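Local coordinates for protein N-alpha-acetyltransferase 35, NatC auxiliary subunit (Saccharomyces cerevisiae, PDB 6YGA) that forms, with MAK3 and MAK31, the yeast NatC complex that acetylates protein N-termini, including that of the L-A virus Gag protein, at residues B[311-316]-B[353-358]; B[361-366]-B[394-399]. All blocks are in the same frame, centred on the assembly; numbering follows the deposited sequence.

Interaction 1: residues B[311-316]-B[353-358]; sequences LLVDKA and TVLGKF
K357 reaches across to D314 and meets it twice. Its NZ gives a hydrogen bond to the backbone O of D314 (3.1 Å), lying in the carbonyl plane on a lone pair with a C=O...N angle of 138°, and forms a salt bridge to D314 OD1 at 3.2 Å. A third, weak bond runs from NZ back to L355 O (3.3 Å), so three oxygens face NZ. Lysine suits this exposed edge: its chain is extended through chi3 and bends at chi4 (59°), which turns NZ to the acceptors while CE passes A316 O. The carboxylate of D314 is brought to the meeting point with CG anti to the backbone N (chi1 -176°); OD1 also has a long, weak ion pair with R349, which may share its negative charge. Both segments are interhelical turns within the TPR-like region: 313-315 is a short 3-10 turn, and in 353-358 the backbones of K357 and F358 both face V354, a classic beta bulge held by bonds from V354 N to F358 O (2.8 Å) and K357 N to V354 O. L355 points at the 3-10 turn. Its CD2 meets V313 CG1 at 3.9 Å, and CD1 lies 3.4 Å from V313 O, a carbonyl already bonded to A316 N. Both residues are buried, which suits branched apolar side chains, and the L355 backbone hydrogen-bonds with F347.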
ATOM      1  N   LEU B 311      10.768 -11.639  16.368  1.00 45.34           N
ATOM      2  CA  LEU B 311      11.406 -12.820  16.940  1.00 49.46           C
ATOM      3  C   LEU B 311      10.615 -13.422  18.093  1.00 50.60           C
ATOM      4  O   LEU B 311      10.884 -14.566  18.474  1.00 52.88           O
ATOM      5  CB  LEU B 311      12.818 -12.467  17.410  1.00 50.62           C
ATOM      6  CG  LEU B 311      13.662 -11.705  16.388  1.00 51.70           C
ATOM      7  CD1 LEU B 311      14.980 -11.248  16.998  1.00 51.02           C
ATOM      8  CD2 LEU B 311      13.901 -12.561  15.151  1.00 52.99           C
ATOM      9  N   LEU B 312       9.654 -12.686  18.661  1.00 48.84           N
ATOM     10  CA  LEU B 312       8.901 -13.202  19.802  1.00 47.60           C
ATOM     11  C   LEU B 312       8.024 -14.383  19.414  1.00 47.21           C
ATOM     12  O   LEU B 312       7.717 -15.229  20.263  1.00 47.99           O
ATOM     13  CB  LEU B 312       8.036 -12.101  20.417  1.00 45.99           C
ATOM     14  CG  LEU B 312       8.737 -10.926  21.102  1.00 46.18           C
ATOM     15  CD1 LEU B 312       7.727  -9.874  21.547  1.00 45.48           C
ATOM     16  CD2 LEU B 312       9.563 -11.411  22.282  1.00 45.11           C
ATOM     17  N   VAL B 313       7.609 -14.458  18.147  1.00 46.76           N
ATOM     18  CA  VAL B 313       6.708 -15.522  17.727  1.00 44.37           C
ATOM     19  C   VAL B 313       7.379 -16.886  17.808  1.00 47.00           C
ATOM     20  O   VAL B 313       6.689 -17.912  17.820  1.00 48.46           O
ATOM     21  CB  VAL B 313       6.183 -15.251  16.306  1.00 40.14           C
ATOM     22  CG1 VAL B 313       7.254 -15.563  15.272  1.00 40.56           C
ATOM     23  CG2 VAL B 313       4.915 -16.050  16.043  1.00 35.86           C
ATOM     24  N   ASP B 314       8.712 -16.927  17.876  1.00 49.11           N
ATOM     25  CA  ASP B 314       9.406 -18.202  18.013  1.00 52.92           C
ATOM     26  C   ASP B 314       9.104 -18.864  19.353  1.00 54.87           C
ATOM     27  O   ASP B 314       9.203 -20.090  19.475  1.00 56.76           O
ATOM     28  CB  ASP B 314      10.911 -17.992  17.835  1.00 55.36           C
ATOM     29  CG  ASP B 314      11.691 -19.288  17.874  1.00 60.88           C
ATOM     30  OD1 ASP B 314      11.476 -20.144  16.988  1.00 63.45           O
ATOM     31  OD2 ASP B 314      12.524 -19.450  18.790  1.00 64.07           O
ATOM     32  N   LYS B 315       8.712 -18.079  20.356  1.00 54.85           N
ATOM     33  CA  LYS B 315       8.416 -18.594  21.688  1.00 56.61           C
ATOM     34  C   LYS B 315       7.015 -19.177  21.810  1.00 56.44           C
ATOM     35  O   LYS B 315       6.634 -19.605  22.906  1.00 55.36           O
ATOM     36  CB  LYS B 315       8.593 -17.482  22.725  1.00 56.64           C
ATOM     37  CG  LYS B 315      10.024 -17.001  22.882  1.00 59.04           C
ATOM     38  CD  LYS B 315      10.067 -15.546  23.320  1.00 61.39           C
ATOM     39  CE  LYS B 315       9.201 -15.300  24.543  1.00 64.19           C
ATOM     40  NZ  LYS B 315       9.155 -13.854  24.893  1.00 66.56           N
ATOM     41  N   ALA B 316       6.242 -19.198  20.729  1.00 55.85           N
ATOM     42  CA  ALA B 316       4.870 -19.678  20.801  1.00 53.65           C
ATOM     43  C   ALA B 316       4.834 -21.180  21.048  1.00 57.05           C
ATOM     44  O   ALA B 316       5.613 -21.943  20.471  1.00 59.22           O
ATOM     45  CB  ALA B 316       4.120 -19.340  19.515  1.00 47.84           C
ATOM     46  N   THR B 353       8.493 -25.846   6.988  1.00 58.12           N
ATOM     47  CA  THR B 353       7.949 -25.988   8.329  1.00 54.30           C
ATOM     48  C   THR B 353       7.521 -24.623   8.848  1.00 52.47           C
ATOM     49  O   THR B 353       7.960 -23.580   8.355  1.00 53.97           O
ATOM     50  CB  THR B 353       8.965 -26.607   9.302  1.00 54.46           C
ATOM     51  OG1 THR B 353      10.041 -25.686   9.524  1.00 56.42           O
ATOM     52  CG2 THR B 353       9.523 -27.911   8.750  1.00 54.45           C
ATOM     53  N   VAL B 354       6.649 -24.639   9.847  1.00 49.33           N
ATOM     54  CA  VAL B 354       6.245 -23.431  10.554  1.00 44.96           C
ATOM     55  C   VAL B 354       7.096 -23.331  11.808  1.00 45.77           C
ATOM     56  O   VAL B 354       7.019 -24.196  12.689  1.00 45.01           O
ATOM     57  CB  VAL B 354       4.746 -23.449  10.894  1.00 42.35           C
ATOM     58  CG1 VAL B 354       4.369 -22.217  11.697  1.00 39.91           C
ATOM     59  CG2 VAL B 354       3.921 -23.528   9.623  1.00 42.27           C
ATOM     60  N   LEU B 355       7.933 -22.293  11.872  1.00 47.30           N
ATOM     61  CA  LEU B 355       8.809 -22.021  13.011  1.00 50.78           C
ATOM     62  C   LEU B 355       9.769 -23.169  13.303  1.00 55.37           C
ATOM     63  O   LEU B 355      10.277 -23.284  14.421  1.00 56.77           O
ATOM     64  CB  LEU B 355       7.997 -21.689  14.268  1.00 48.88           C
ATOM     65  CG  LEU B 355       7.128 -20.436  14.174  1.00 49.25           C
ATOM     66  CD1 LEU B 355       6.267 -20.290  15.418  1.00 47.85           C
ATOM     67  CD2 LEU B 355       8.011 -19.216  13.980  1.00 51.71           C
ATOM     68  N   GLY B 356      10.027 -24.028  12.317  1.00 58.83           N
ATOM     69  CA  GLY B 356      10.848 -25.203  12.527  1.00 61.65           C
ATOM     70  C   GLY B 356      10.274 -26.224  13.479  1.00 62.84           C
ATOM     71  O   GLY B 356      11.003 -27.115  13.921  1.00 63.04           O
ATOM     72  N   LYS B 357       8.989 -26.127  13.809  1.00 64.63           N
ATOM     73  CA  LYS B 357       8.364 -27.007  14.788  1.00 65.92           C
ATOM     74  C   LYS B 357       7.362 -27.966  14.168  1.00 65.50           C
ATOM     75  O   LYS B 357       7.371 -29.158  14.487  1.00 68.09           O
ATOM     76  CB  LYS B 357       7.673 -26.172  15.879  1.00 67.65           C
ATOM     77  CG  LYS B 357       8.604 -25.240  16.643  1.00 69.86           C
ATOM     78  CD  LYS B 357       7.834 -24.399  17.659  1.00 71.69           C
ATOM     79  CE  LYS B 357       8.761 -23.510  18.478  1.00 74.62           C
ATOM     80  NZ  LYS B 357       9.532 -22.582  17.609  1.00 76.11           N
ATOM     81  N   PHE B 358       6.486 -27.471  13.295  1.00 63.57           N
ATOM     82  CA  PHE B 358       5.429 -28.270  12.701  1.00 61.99           C
ATOM     83  C   PHE B 358       5.476 -28.161  11.186  1.00 56.71           C
ATOM     84  O   PHE B 358       6.008 -27.201  10.622  1.00 55.54           O
ATOM     85  CB  PHE B 358       4.045 -27.825  13.184  1.00 65.13           C
ATOM     86  CG  PHE B 358       4.025 -27.310  14.591  1.00 70.32           C
ATOM     87  CD1 PHE B 358       3.861 -28.176  15.657  1.00 72.27           C
ATOM     88  CD2 PHE B 358       4.152 -25.953  14.847  1.00 71.62           C
ATOM     89  CE1 PHE B 358       3.831 -27.701  16.954  1.00 72.62           C
ATOM     90  CE2 PHE B 358       4.123 -25.473  16.139  1.00 72.17           C
ATOM     91  CZ  PHE B 358       3.961 -26.347  17.195  1.00 72.45           C
TER

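Interaction 2: residues B[361-366]-B[394-399]; sequences TQFYLL and MLLEWY. With EDO (1,2-ethanediol), chain C.
Helices 360-372 and 386-402 cross almost perpendicularly where F363 and Y364 meet L395, L396 and Y399: the axes of the two segments make an angle of 80° and approach to 10.5 Å. Such a steep crossing confines the contact to a small patch, with Y364 and L395 nearest in backbone, their CA atoms 7.0 Å apart. L395 points into the junction. Its CD2 lies 3.9 Å from Y364 CA and touches the Y364 ring at its edge, near the ring plane, at CD1. A leucine fits here because one methyl branch can reach the opposing backbone beside a large ring. F363, also directed at the other helix, carries most of the aromatic contact. With CG anti to the backbone N (chi1 -174°), its ring meets that of Y399, which comes from the opposite direction. The F363 CE2 and Y399 CE2 atoms are 3.5 Å apart; the ring centroids are 5.4 Å apart and the planes are inclined at 50°, an oblique meeting of the two rings. L396 adds CD2 at 4.1 Å from F363 CD2, crossing that side chain obliquely. Around this patch, F347 stacks on Y399, while W438 of helix 433-456 meets the Y364 ring edge-to-face. A 1,2-ethanediol, probably from the crystallisation liquor, rests against helix 360-372 beside L365 and L366. Although F363 CZ lies 3.5 Å from Y399 OH, the hydroxyl has its polar partners in H367 and T322. Tyrosine thus serves two roles, giving a ring to the hydrophobic junction and satisfying its buried hydroxyl through those two residues; between the two segments themselves, cohesion comes from van der Waals and aromatic packing.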
ATOM      1  N   THR B 361       0.476 -29.066   7.475  1.00 51.59           N
ATOM      2  CA  THR B 361      -0.773 -29.717   7.859  1.00 50.67           C
ATOM      3  C   THR B 361      -0.871 -29.882   9.372  1.00 50.20           C
ATOM      4  O   THR B 361      -1.951 -29.711   9.949  1.00 51.85           O
ATOM      5  CB  THR B 361      -0.911 -31.066   7.151  1.00 50.03           C
ATOM      6  OG1 THR B 361       0.149 -31.942   7.558  1.00 53.33           O
ATOM      7  CG2 THR B 361      -0.861 -30.878   5.641  1.00 45.31           C
ATOM      8  N   GLN B 362       0.243 -30.206  10.035  1.00 50.75           N
ATOM      9  CA  GLN B 362       0.234 -30.273  11.494  1.00 54.24           C
ATOM     10  C   GLN B 362      -0.155 -28.933  12.101  1.00 48.96           C
ATOM     11  O   GLN B 362      -0.931 -28.876  13.063  1.00 48.83           O
ATOM     12  CB  GLN B 362       1.603 -30.711  12.014  1.00 61.60           C
ATOM     13  CG  GLN B 362       1.944 -32.163  11.752  1.00 69.10           C
ATOM     14  CD  GLN B 362       3.336 -32.515  12.228  1.00 75.10           C
ATOM     15  OE1 GLN B 362       4.101 -31.643  12.644  1.00 75.61           O
ATOM     16  NE2 GLN B 362       3.675 -33.797  12.172  1.00 78.38           N
ATOM     17  N   PHE B 363       0.373 -27.842  11.544  1.00 44.92           N
ATOM     18  CA  PHE B 363       0.044 -26.507  12.032  1.00 42.00           C
ATOM     19  C   PHE B 363      -1.436 -26.198  11.835  1.00 40.67           C
ATOM     20  O   PHE B 363      -2.076 -25.604  12.712  1.00 38.48           O
ATOM     21  CB  PHE B 363       0.919 -25.482  11.312  1.00 38.71           C
ATOM     22  CG  PHE B 363       0.778 -24.083  11.822  1.00 37.32           C
ATOM     23  CD1 PHE B 363       1.199 -23.749  13.099  1.00 37.34           C
ATOM     24  CD2 PHE B 363       0.256 -23.089  11.012  1.00 37.15           C
ATOM     25  CE1 PHE B 363       1.082 -22.454  13.565  1.00 35.26           C
ATOM     26  CE2 PHE B 363       0.140 -21.793  11.469  1.00 35.43           C
ATOM     27  CZ  PHE B 363       0.554 -21.475  12.748  1.00 34.68           C
ATOM     28  N   TYR B 364      -1.997 -26.601  10.694  1.00 40.58           N
ATOM     29  CA  TYR B 364      -3.416 -26.373  10.438  1.00 38.77           C
ATOM     30  C   TYR B 364      -4.284 -27.196  11.381  1.00 40.30           C
ATOM     31  O   TYR B 364      -5.261 -26.686  11.943  1.00 42.11           O
ATOM     32  CB  TYR B 364      -3.745 -26.700   8.982  1.00 37.82           C
ATOM     33  CG  TYR B 364      -5.223 -26.879   8.710  1.00 38.58           C
ATOM     34  CD1 TYR B 364      -6.050 -25.783   8.508  1.00 38.11           C
ATOM     35  CD2 TYR B 364      -5.788 -28.148   8.645  1.00 39.29           C
ATOM     36  CE1 TYR B 364      -7.397 -25.944   8.260  1.00 38.11           C
ATOM     37  CE2 TYR B 364      -7.137 -28.319   8.396  1.00 40.91           C
ATOM     38  CZ  TYR B 364      -7.937 -27.212   8.203  1.00 40.80           C
ATOM     39  OH  TYR B 364      -9.282 -27.374   7.953  1.00 41.97           O
ATOM     40  N   LEU B 365      -3.945 -28.474  11.563  1.00 41.42           N
ATOM     41  CA  LEU B 365      -4.743 -29.329  12.436  1.00 42.45           C
ATOM     42  C   LEU B 365      -4.698 -28.858  13.884  1.00 43.99           C
ATOM     43  O   LEU B 365      -5.635 -29.112  14.648  1.00 45.41           O
ATOM     44  CB  LEU B 365      -4.269 -30.776  12.323  1.00 45.38           C
ATOM     45  CG  LEU B 365      -4.500 -31.439  10.964  1.00 47.87           C
ATOM     46  CD1 LEU B 365      -3.889 -32.826  10.953  1.00 50.18           C
ATOM     47  CD2 LEU B 365      -5.986 -31.506  10.643  1.00 49.10           C
ATOM     48  N   LEU B 366      -3.623 -28.167  14.281  1.00 43.27           N
ATOM     49  CA  LEU B 366      -3.573 -27.595  15.623  1.00 44.12           C
ATOM     50  C   LEU B 366      -4.628 -26.512  15.798  1.00 42.84           C
ATOM     51  O   LEU B 366      -5.247 -26.407  16.863  1.00 44.05           O
ATOM     52  CB  LEU B 366      -2.180 -27.038  15.910  1.00 46.71           C
ATOM     53  CG  LEU B 366      -1.179 -27.991  16.561  1.00 51.34           C
ATOM     54  CD1 LEU B 366       0.199 -27.356  16.594  1.00 51.58           C
ATOM     55  CD2 LEU B 366      -1.634 -28.361  17.967  1.00 53.07           C
HETATM   56  N   MSE B 394      -4.241 -22.152   2.692  1.00 47.17           N
HETATM   57  CA  MSE B 394      -5.136 -21.020   2.904  1.00 51.71           C
HETATM   58  C   MSE B 394      -4.820 -20.330   4.226  1.00 46.88           C
HETATM   59  O   MSE B 394      -4.838 -19.101   4.325  1.00 43.82           O
HETATM   60  CB  MSE B 394      -6.594 -21.484   2.886  1.00 64.60           C
HETATM   61  CG  MSE B 394      -7.594 -20.390   2.559  1.00 75.60           C
HETATM   62 SE   MSE B 394      -7.361 -19.728   0.743  0.52 85.87          SE
HETATM   63  CE  MSE B 394      -7.278 -17.824   1.145  1.00 85.27           C
ATOM     64  N   LEU B 395      -4.528 -21.141   5.245  1.00 43.24           N
ATOM     65  CA  LEU B 395      -4.233 -20.592   6.563  1.00 41.24           C
ATOM     66  C   LEU B 395      -2.901 -19.856   6.565  1.00 40.16           C
ATOM     67  O   LEU B 395      -2.771 -18.799   7.193  1.00 38.93           O
ATOM     68  CB  LEU B 395      -4.241 -21.710   7.606  1.00 41.96           C
ATOM     69  CG  LEU B 395      -3.912 -21.323   9.047  1.00 40.01           C
ATOM     70  CD1 LEU B 395      -4.920 -20.314   9.586  1.00 34.08           C
ATOM     71  CD2 LEU B 395      -3.866 -22.565   9.925  1.00 44.02           C
ATOM     72  N   LEU B 396      -1.900 -20.394   5.863  1.00 38.00           N
ATOM     73  CA  LEU B 396      -0.613 -19.713   5.785  1.00 37.98           C
ATOM     74  C   LEU B 396      -0.739 -18.371   5.072  1.00 40.30           C
ATOM     75  O   LEU B 396      -0.106 -17.387   5.473  1.00 42.09           O
ATOM     76  CB  LEU B 396       0.411 -20.601   5.083  1.00 39.15           C
ATOM     77  CG  LEU B 396       0.825 -21.872   5.828  1.00 42.02           C
ATOM     78  CD1 LEU B 396       2.028 -22.504   5.149  1.00 43.96           C
ATOM     79  CD2 LEU B 396       1.124 -21.578   7.292  1.00 41.00           C
ATOM     80  N   GLU B 397      -1.550 -18.306   4.012  1.00 37.70           N
ATOM     81  CA  GLU B 397      -1.788 -17.026   3.350  1.00 38.93           C
ATOM     82  C   GLU B 397      -2.489 -16.043   4.278  1.00 41.05           C
ATOM     83  O   GLU B 397      -2.253 -14.833   4.191  1.00 42.55           O
ATOM     84  CB  GLU B 397      -2.604 -17.225   2.072  1.00 39.62           C
ATOM     85  CG  GLU B 397      -1.830 -17.894   0.946  1.00 43.41           C
ATOM     86  CD  GLU B 397      -2.690 -18.183  -0.268  1.00 49.42           C
ATOM     87  OE1 GLU B 397      -3.874 -17.786  -0.274  1.00 51.16           O
ATOM     88  OE2 GLU B 397      -2.179 -18.812  -1.217  1.00 54.34           O
ATOM     89  N   TRP B 398      -3.344 -16.542   5.173  1.00 37.77           N
ATOM     90  CA  TRP B 398      -3.983 -15.666   6.149  1.00 36.13           C
ATOM     91  C   TRP B 398      -2.950 -15.032   7.074  1.00 37.54           C
ATOM     92  O   TRP B 398      -3.037 -13.838   7.386  1.00 41.37           O
ATOM     93  CB  TRP B 398      -5.030 -16.446   6.950  1.00 33.58           C
ATOM     94  CG  TRP B 398      -5.705 -15.629   8.009  1.00 31.66           C
ATOM     95  CD1 TRP B 398      -6.861 -14.913   7.882  1.00 30.20           C
ATOM     96  CD2 TRP B 398      -5.258 -15.434   9.356  1.00 30.19           C
ATOM     97  NE1 TRP B 398      -7.163 -14.288   9.067  1.00 29.88           N
ATOM     98  CE2 TRP B 398      -6.196 -14.591   9.988  1.00 32.62           C
ATOM     99  CE3 TRP B 398      -4.160 -15.892  10.090  1.00 29.31           C
ATOM    100  CZ2 TRP B 398      -6.065 -14.196  11.321  1.00 32.10           C
ATOM    101  CZ3 TRP B 398      -4.032 -15.498  11.413  1.00 29.71           C
ATOM    102  CH2 TRP B 398      -4.979 -14.659  12.013  1.00 30.61           C
ATOM    103  N   TYR B 399      -1.964 -15.812   7.520  1.00 35.75           N
ATOM    104  CA  TYR B 399      -0.912 -15.264   8.373  1.00 37.13           C
ATOM    105  C   TYR B 399      -0.087 -14.226   7.625  1.00 36.75           C
ATOM    106  O   TYR B 399       0.245 -13.166   8.168  1.00 34.93           O
ATOM    107  CB  TYR B 399      -0.008 -16.385   8.888  1.00 39.56           C
ATOM    108  CG  TYR B 399      -0.520 -17.096  10.120  1.00 41.74           C
ATOM    109  CD1 TYR B 399      -0.219 -16.624  11.392  1.00 41.13           C
ATOM    110  CD2 TYR B 399      -1.294 -18.244  10.011  1.00 40.99           C
ATOM    111  CE1 TYR B 399      -0.681 -17.269  12.521  1.00 42.49           C
ATOM    112  CE2 TYR B 399      -1.762 -18.898  11.136  1.00 41.34           C
ATOM    113  CZ  TYR B 399      -1.451 -18.405  12.389  1.00 43.07           C
ATOM    114  OH  TYR B 399      -1.909 -19.045  13.517  1.00 43.65           O
TER
HETATM  115  C1  EDO C 816      -2.804 -31.197  15.601  1.00 72.41           C
HETATM  116  O1  EDO C 816      -1.388 -31.276  15.394  1.00 72.81           O
HETATM  117  C2  EDO C 816      -3.319 -32.441  16.314  1.00 71.42           C
HETATM  118  O2  EDO C 816      -4.743 -32.494  16.174  1.00 71.26           O

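From the N terminus, the chain leaves helix 298-311 through 311-316, runs through helices 319-328 and 337-347, and returns at 353-358, where interaction 1 closes a largely helical loop. Helix 360-372 follows directly; the chain then passes through a connection with an unmodelled part and returns on helix 386-402, closing interaction 2. The two loops follow in series, neither nested nor crossed, and the centres of interactions 1 and 2 lie about 13 Å apart. They also touch: F358 CE1 packs 3.7 Å from L366 CD1, and V354 reaches both F363 and L396. The turn at 353-358 thereby joins the packing of helices 360-372 and 386-402 within one TPR-like region.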